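Local coordinates for protein luciferase-like enzymeAMP-CoA-ligase (Zophobas atratus, PDB 4W8O) that probably activates carboxylic acids with ATP to acyl-adenylates and passes them to coenzyme A, as a beetle luciferase-like member of the AMP-binding family, at residues G213-S218 against S290-L295; I219-T224 against S242-A247. One frame throughout, in Å; residues are numbered along the deposited sequence.

Interaction 1: G213-S218 against S290-L295; sequences GYDCRS and SFRCLL
Tyr214 lays its ring over the isobutyl end of Leu295, and this is where the loop 213-218 packs tightly on the strand that starts at Cys293. Leu295 CD2 sits over one face of the ring in a CH-pi contact, 3.9 Å from the Tyr214 centroid and 16° off the normal, while Leu295 CD1 reaches the ring atom Tyr214 CE1 at 3.7 Å. The two side chains cross at about a right angle, and both leucine methyls touch the ring. With Tyr214 CG placed between its backbone N and carbonyl carbon (chi1 57°), the ring swings over the strand. Behind the ring, Tyr214 CB lies 3.9 Å from Cys293 SG. Leu319 of strand 317-324 touches all three side chains and adds to this apolar cluster.

Toward Arg217 the contact becomes loose and more exposed. No hydrogen bond joins the two segments here: Asp215 OD2 merely lies 3.8 Å from Arg292 CG, and the guanidinium of Arg292 turns off to the carbonyl of Ser289. The carboxylate is instead engaged within its own loop. Arg217 grips it side-on in a salt bridge, NE to Asp215 OD1 and NH2 to Asp215 OD2 at 2.7 Å. The backbone Arg217 N also donates to Asp215 OD1, in an almost straight bond of 174°. Two donors on one oxygen and a third on the other should fix the carboxylate's rotation. That backbone bond makes an Asx turn, set at the entry to strand 218-221, while Tyr214 belongs to a pocket of the AMP-binding fold occupied here by a polyethylene glycol molecule, probably from crystallisation.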
loop_
_atom_site.group_PDB
_atom_site.type_symbol
_atom_site.label_atom_id
_atom_site.label_comp_id
_atom_site.label_asym_id
_atom_site.label_seq_id
_atom_site.Cartn_x
_atom_site.Cartn_y
_atom_site.Cartn_z
ATOM N N GLY A 213 14.163 -6.514 1.729
ATOM C CA GLY A 213 15.423 -6.416 1.004
ATOM C C GLY A 213 15.331 -6.155 -0.484
ATOM O O GLY A 213 16.358 -6.010 -1.142
ATOM N N TYR A 214 14.117 -6.077 -1.023
ATOM C CA TYR A 214 13.963 -5.906 -2.464
ATOM C C TYR A 214 14.216 -4.466 -2.920
ATOM O O TYR A 214 14.004 -3.512 -2.175
ATOM C CB TYR A 214 12.606 -6.437 -2.962
ATOM C CG TYR A 214 11.383 -5.826 -2.313
ATOM C CD1 TYR A 214 10.861 -4.623 -2.765
ATOM C CD2 TYR A 214 10.735 -6.471 -1.266
ATOM C CE1 TYR A 214 9.739 -4.067 -2.178
ATOM C CE2 TYR A 214 9.618 -5.920 -0.668
ATOM C CZ TYR A 214 9.125 -4.716 -1.128
ATOM O OH TYR A 214 8.011 -4.161 -0.555
ATOM N N ASP A 215 14.672 -4.339 -4.163
ATOM C CA ASP A 215 15.077 -3.066 -4.761
ATOM C C ASP A 215 13.852 -2.210 -5.103
ATOM O O ASP A 215 12.953 -2.679 -5.804
ATOM C CB ASP A 215 15.886 -3.372 -6.030
ATOM C CG ASP A 215 16.636 -2.169 -6.573
ATOM O OD1 ASP A 215 16.252 -1.016 -6.292
ATOM O OD2 ASP A 215 17.618 -2.382 -7.310
ATOM N N CYS A 216 13.831 -0.967 -4.607
ATOM C CA CYS A 216 12.738 -0.011 -4.851
ATOM C C CYS A 216 13.235 1.347 -5.365
ATOM O O CYS A 216 12.476 2.318 -5.349
ATOM C CB CYS A 216 11.960 0.261 -3.555
ATOM S SG CYS A 216 10.862 -1.052 -3.000
ATOM N N ARG A 217 14.492 1.432 -5.801
ATOM C CA ARG A 217 15.096 2.731 -6.122
ATOM C C ARG A 217 14.281 3.511 -7.159
ATOM O O ARG A 217 14.117 4.725 -7.058
ATOM C CB ARG A 217 16.531 2.553 -6.607
ATOM C CG ARG A 217 17.496 2.095 -5.520
ATOM C CD ARG A 217 18.843 1.712 -6.107
ATOM N NE ARG A 217 18.719 0.581 -7.025
ATOM C CZ ARG A 217 19.642 0.201 -7.901
ATOM N NH1 ARG A 217 20.798 0.850 -7.995
ATOM N NH2 ARG A 217 19.409 -0.843 -8.685
ATOM N N SER A 218 13.768 2.800 -8.149
ATOM C CA SER A 218 12.826 3.373 -9.090
ATOM C C SER A 218 11.722 2.341 -9.385
ATOM O O SER A 218 11.910 1.415 -10.188
ATOM C CB SER A 218 13.560 3.805 -10.357
ATOM O OG SER A 218 12.722 4.636 -11.131
ATOM N N SER A 290 18.334 -2.006 -16.674
ATOM C CA SER A 290 18.175 -1.371 -15.363
ATOM C C SER A 290 17.269 -2.163 -14.416
ATOM O O SER A 290 17.296 -1.949 -13.205
ATOM C CB SER A 290 17.595 0.038 -15.531
ATOM O OG SER A 290 16.231 -0.014 -15.945
ATOM N N PHE A 291 16.450 -3.053 -14.970
ATOM C CA PHE A 291 15.383 -3.698 -14.202
ATOM C C PHE A 291 15.922 -4.817 -13.320
ATOM O O PHE A 291 16.626 -5.697 -13.801
ATOM C CB PHE A 291 14.324 -4.243 -15.156
ATOM C CG PHE A 291 13.036 -4.615 -14.482
ATOM C CD1 PHE A 291 12.167 -3.628 -14.025
ATOM C CD2 PHE A 291 12.681 -5.946 -14.319
ATOM C CE1 PHE A 291 10.974 -3.965 -13.414
ATOM C CE2 PHE A 291 11.489 -6.288 -13.706
ATOM C CZ PHE A 291 10.635 -5.296 -13.248
ATOM N N ARG A 292 15.581 -4.782 -12.033
ATOM C CA ARG A 292 16.105 -5.747 -11.058
ATOM C C ARG A 292 15.060 -6.595 -10.337
ATOM O O ARG A 292 15.401 -7.639 -9.793
ATOM C CB ARG A 292 16.935 -5.019 -10.001
ATOM C CG ARG A 292 18.152 -4.297 -10.549
ATOM C CD ARG A 292 19.304 -5.245 -10.824
ATOM N NE ARG A 292 20.405 -4.544 -11.483
ATOM C CZ ARG A 292 20.445 -4.244 -12.779
ATOM N NH1 ARG A 292 19.448 -4.591 -13.583
ATOM N NH2 ARG A 292 21.489 -3.596 -13.279
ATOM N N CYS A 293 13.798 -6.168 -10.320
ATOM C CA CYS A 293 12.819 -6.795 -9.442
ATOM C C CYS A 293 11.369 -6.648 -9.914
ATOM O O CYS A 293 10.830 -5.546 -9.948
ATOM C CB CYS A 293 12.971 -6.202 -8.037
ATOM S SG CYS A 293 12.090 -7.116 -6.758
ATOM N N LEU A 294 10.741 -7.766 -10.270
ATOM C CA LEU A 294 9.319 -7.785 -10.580
ATOM C C LEU A 294 8.563 -8.317 -9.362
ATOM O O LEU A 294 8.672 -9.496 -9.021
ATOM C CB LEU A 294 9.030 -8.651 -11.815
ATOM C CG LEU A 294 7.693 -8.389 -12.519
ATOM C CD1 LEU A 294 7.680 -9.030 -13.906
ATOM C CD2 LEU A 294 6.512 -8.885 -11.697
ATOM N N LEU A 295 7.803 -7.430 -8.723
ATOM C CA LEU A 295 7.064 -7.748 -7.504
ATOM C C LEU A 295 5.640 -8.127 -7.866
ATOM O O LEU A 295 4.977 -7.447 -8.649
ATOM C CB LEU A 295 7.067 -6.544 -6.555
ATOM C CG LEU A 295 8.440 -6.145 -5.998
ATOM C CD1 LEU A 295 8.482 -4.680 -5.588
ATOM C CD2 LEU A 295 8.834 -7.041 -4.830
#

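Interaction 2: I219-T224 against S242-A247; sequences ILHFTT and STRVFA
Leu220 CD1 and Val245 CG1 meet at 3.8 Å on one face of the paired strands, and the same leucine methyl lies 3.4 Å from Val245 O. Farther along, Phe222 CE1 rests 3.8 Å from Ala247 CB, with Ala247 O near the plane of the ring at its edge. Beneath these side chains the backbones run parallel: Ile219 N donates to Thr243 O, Val245 N to Ile219 O at 2.7 Å, and His221 N to Val245 O. Strands 218-221 and 243-246, joined through helix 228-239, form a beta-alpha-beta unit, and Ile233 and Thr237 of that helix pack against the face bearing Ile219, His221 and Arg244. On this face the polar edge begins. Arg244, bent at chi3 (59°), brings NH1 to His221 NE2 at 3.3 Å, in the plane of the imidazole although ring and guanidinium are turned 58° apart. A leucine in place of Arg244 would probably leave His221 NE2 without this donor and the imidazole freer to turn. Across the ring, His221 ND1 is hydrogen-bonded to Thr223 OG1. Past the last strand pair, a water donates both to Phe222 O, at 2.8 Å, and to Ala247 O.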
loop_
_atom_site.group_PDB
_atom_site.type_symbol
_atom_site.label_atom_id
_atom_site.label_comp_id
_atom_site.label_asym_id
_atom_site.label_seq_id
_atom_site.Cartn_x
_atom_site.Cartn_y
_atom_site.Cartn_z
ATOM N N ILE A 219 10.581 2.503 -8.715
ATOM C CA ILE A 219 9.517 1.498 -8.742
ATOM C C ILE A 219 8.257 2.008 -9.444
ATOM O O ILE A 219 7.751 3.080 -9.129
ATOM C CB ILE A 219 9.177 0.963 -7.326
ATOM C CG1 ILE A 219 8.076 -0.109 -7.411
ATOM C CG2 ILE A 219 8.758 2.086 -6.382
ATOM C CD1 ILE A 219 7.884 -0.911 -6.140
ATOM N N LEU A 220 7.776 1.224 -10.409
ATOM C CA LEU A 220 6.547 1.518 -11.146
ATOM C C LEU A 220 5.391 0.725 -10.548
ATOM O O LEU A 220 5.557 -0.437 -10.169
ATOM C CB LEU A 220 6.707 1.159 -12.631
ATOM C CG LEU A 220 5.489 1.251 -13.563
ATOM C CD1 LEU A 220 4.899 2.653 -13.593
ATOM C CD2 LEU A 220 5.868 0.825 -14.975
ATOM N N HIS A 221 4.221 1.350 -10.454
ATOM C CA HIS A 221 3.017 0.609 -10.117
ATOM C C HIS A 221 1.797 1.232 -10.767
ATOM O O HIS A 221 1.838 2.364 -11.246
ATOM C CB HIS A 221 2.843 0.533 -8.603
ATOM C CG HIS A 221 2.397 1.816 -7.992
ATOM N ND1 HIS A 221 1.119 2.007 -7.513
ATOM C CD2 HIS A 221 3.046 2.987 -7.809
ATOM C CE1 HIS A 221 1.006 3.238 -7.049
ATOM N NE2 HIS A 221 2.161 3.853 -7.222
ATOM N N PHE A 222 0.715 0.472 -10.776
ATOM C CA PHE A 222 -0.533 0.891 -11.406
ATOM C C PHE A 222 -1.676 1.028 -10.412
ATOM O O PHE A 222 -2.651 1.716 -10.700
ATOM C CB PHE A 222 -0.920 -0.121 -12.489
ATOM C CG PHE A 222 0.159 -0.336 -13.517
ATOM C CD1 PHE A 222 0.305 0.541 -14.580
ATOM C CD2 PHE A 222 1.039 -1.396 -13.408
ATOM C CE1 PHE A 222 1.307 0.363 -15.516
ATOM C CE2 PHE A 222 2.046 -1.581 -14.343
ATOM C CZ PHE A 222 2.179 -0.697 -15.396
ATOM N N THR A 223 -1.570 0.358 -9.266
ATOM C CA THR A 223 -2.629 0.347 -8.264
ATOM C C THR A 223 -2.845 1.727 -7.680
ATOM O O THR A 223 -1.896 2.466 -7.444
ATOM C CB THR A 223 -2.302 -0.594 -7.078
ATOM O OG1 THR A 223 -0.935 -0.406 -6.669
ATOM C CG2 THR A 223 -2.536 -2.054 -7.461
ATOM N N THR A 224 -4.104 2.049 -7.418
ATOM C CA THR A 224 -4.481 3.304 -6.780
ATOM C C THR A 224 -4.230 3.212 -5.285
ATOM O O THR A 224 -3.923 2.130 -4.767
ATOM C CB THR A 224 -5.966 3.612 -7.016
ATOM O OG1 THR A 224 -6.760 2.537 -6.503
ATOM C CG2 THR A 224 -6.246 3.793 -8.507
ATOM N N SER A 242 13.732 7.004 -2.597
ATOM C CA SER A 242 13.562 6.416 -3.914
ATOM C C SER A 242 12.478 7.149 -4.697
ATOM O O SER A 242 11.830 8.060 -4.181
ATOM C CB SER A 242 13.186 4.950 -3.773
ATOM O OG SER A 242 14.190 4.240 -3.073
ATOM N N THR A 243 12.290 6.743 -5.947
ATOM C CA THR A 243 11.334 7.378 -6.842
ATOM C C THR A 243 10.157 6.445 -7.093
ATOM O O THR A 243 10.352 5.272 -7.408
ATOM C CB THR A 243 12.006 7.732 -8.182
ATOM O OG1 THR A 243 13.074 8.647 -7.937
ATOM C CG2 THR A 243 11.013 8.366 -9.150
ATOM N N ARG A 244 8.941 6.971 -6.941
ATOM C CA ARG A 244 7.725 6.238 -7.281
ATOM C C ARG A 244 7.255 6.645 -8.676
ATOM O O ARG A 244 7.069 7.839 -8.952
ATOM C CB ARG A 244 6.625 6.523 -6.259
ATOM C CG ARG A 244 5.381 5.645 -6.407
ATOM C CD ARG A 244 4.438 5.792 -5.219
ATOM N NE ARG A 244 3.986 7.177 -5.054
ATOM C CZ ARG A 244 3.007 7.759 -5.742
ATOM N NH1 ARG A 244 2.318 7.088 -6.660
ATOM N NH2 ARG A 244 2.696 9.026 -5.501
ATOM N N VAL A 245 7.069 5.656 -9.547
ATOM C CA VAL A 245 6.519 5.890 -10.883
ATOM C C VAL A 245 5.124 5.266 -10.997
ATOM O O VAL A 245 4.885 4.162 -10.522
ATOM C CB VAL A 245 7.452 5.333 -11.977
ATOM C CG1 VAL A 245 7.024 5.827 -13.357
ATOM C CG2 VAL A 245 8.900 5.730 -11.690
ATOM N N PHE A 246 4.195 5.993 -11.603
ATOM C CA PHE A 246 2.852 5.472 -11.809
ATOM C C PHE A 246 2.387 5.674 -13.246
ATOM O O PHE A 246 2.892 6.531 -13.970
ATOM C CB PHE A 246 1.855 6.101 -10.816
ATOM C CG PHE A 246 1.765 7.599 -10.906
ATOM C CD1 PHE A 246 0.896 8.200 -11.803
ATOM C CD2 PHE A 246 2.555 8.405 -10.098
ATOM C CE1 PHE A 246 0.817 9.579 -11.894
ATOM C CE2 PHE A 246 2.480 9.784 -10.183
ATOM C CZ PHE A 246 1.613 10.372 -11.089
ATOM N N ALA A 247 1.432 4.845 -13.645
ATOM C CA ALA A 247 0.748 4.976 -14.914
ATOM C C ALA A 247 -0.689 4.494 -14.714
ATOM O O ALA A 247 -0.963 3.626 -13.872
ATOM C CB ALA A 247 1.458 4.169 -15.986
HETATM O O HOH W 1 -2.035 4.285 -11.479
#

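Overall arrangement
Both interactions reach the same mixed sheet, and their centres lie about 12 Å apart. Across that sheet the order is 243-246, 218-221, 266-268 and 293-297, all parallel, so interaction 2 joins immediate neighbours whereas interaction 1 links the loop leading into 218-221 with a strand two places away. Along the chain, interaction 2 is nested inside the loop closed by interaction 1. The two meet directly: Arg217 O lies 2.9 Å from Thr243 N, a probable hydrogen bond, and Leu295 CD1 packs on Ile219 CD1 at 3.9 Å. The chain from 213 to 224 thus touches strand 243-246 on one side and strand 293-297 on the other, beginning beside the ligand pocket.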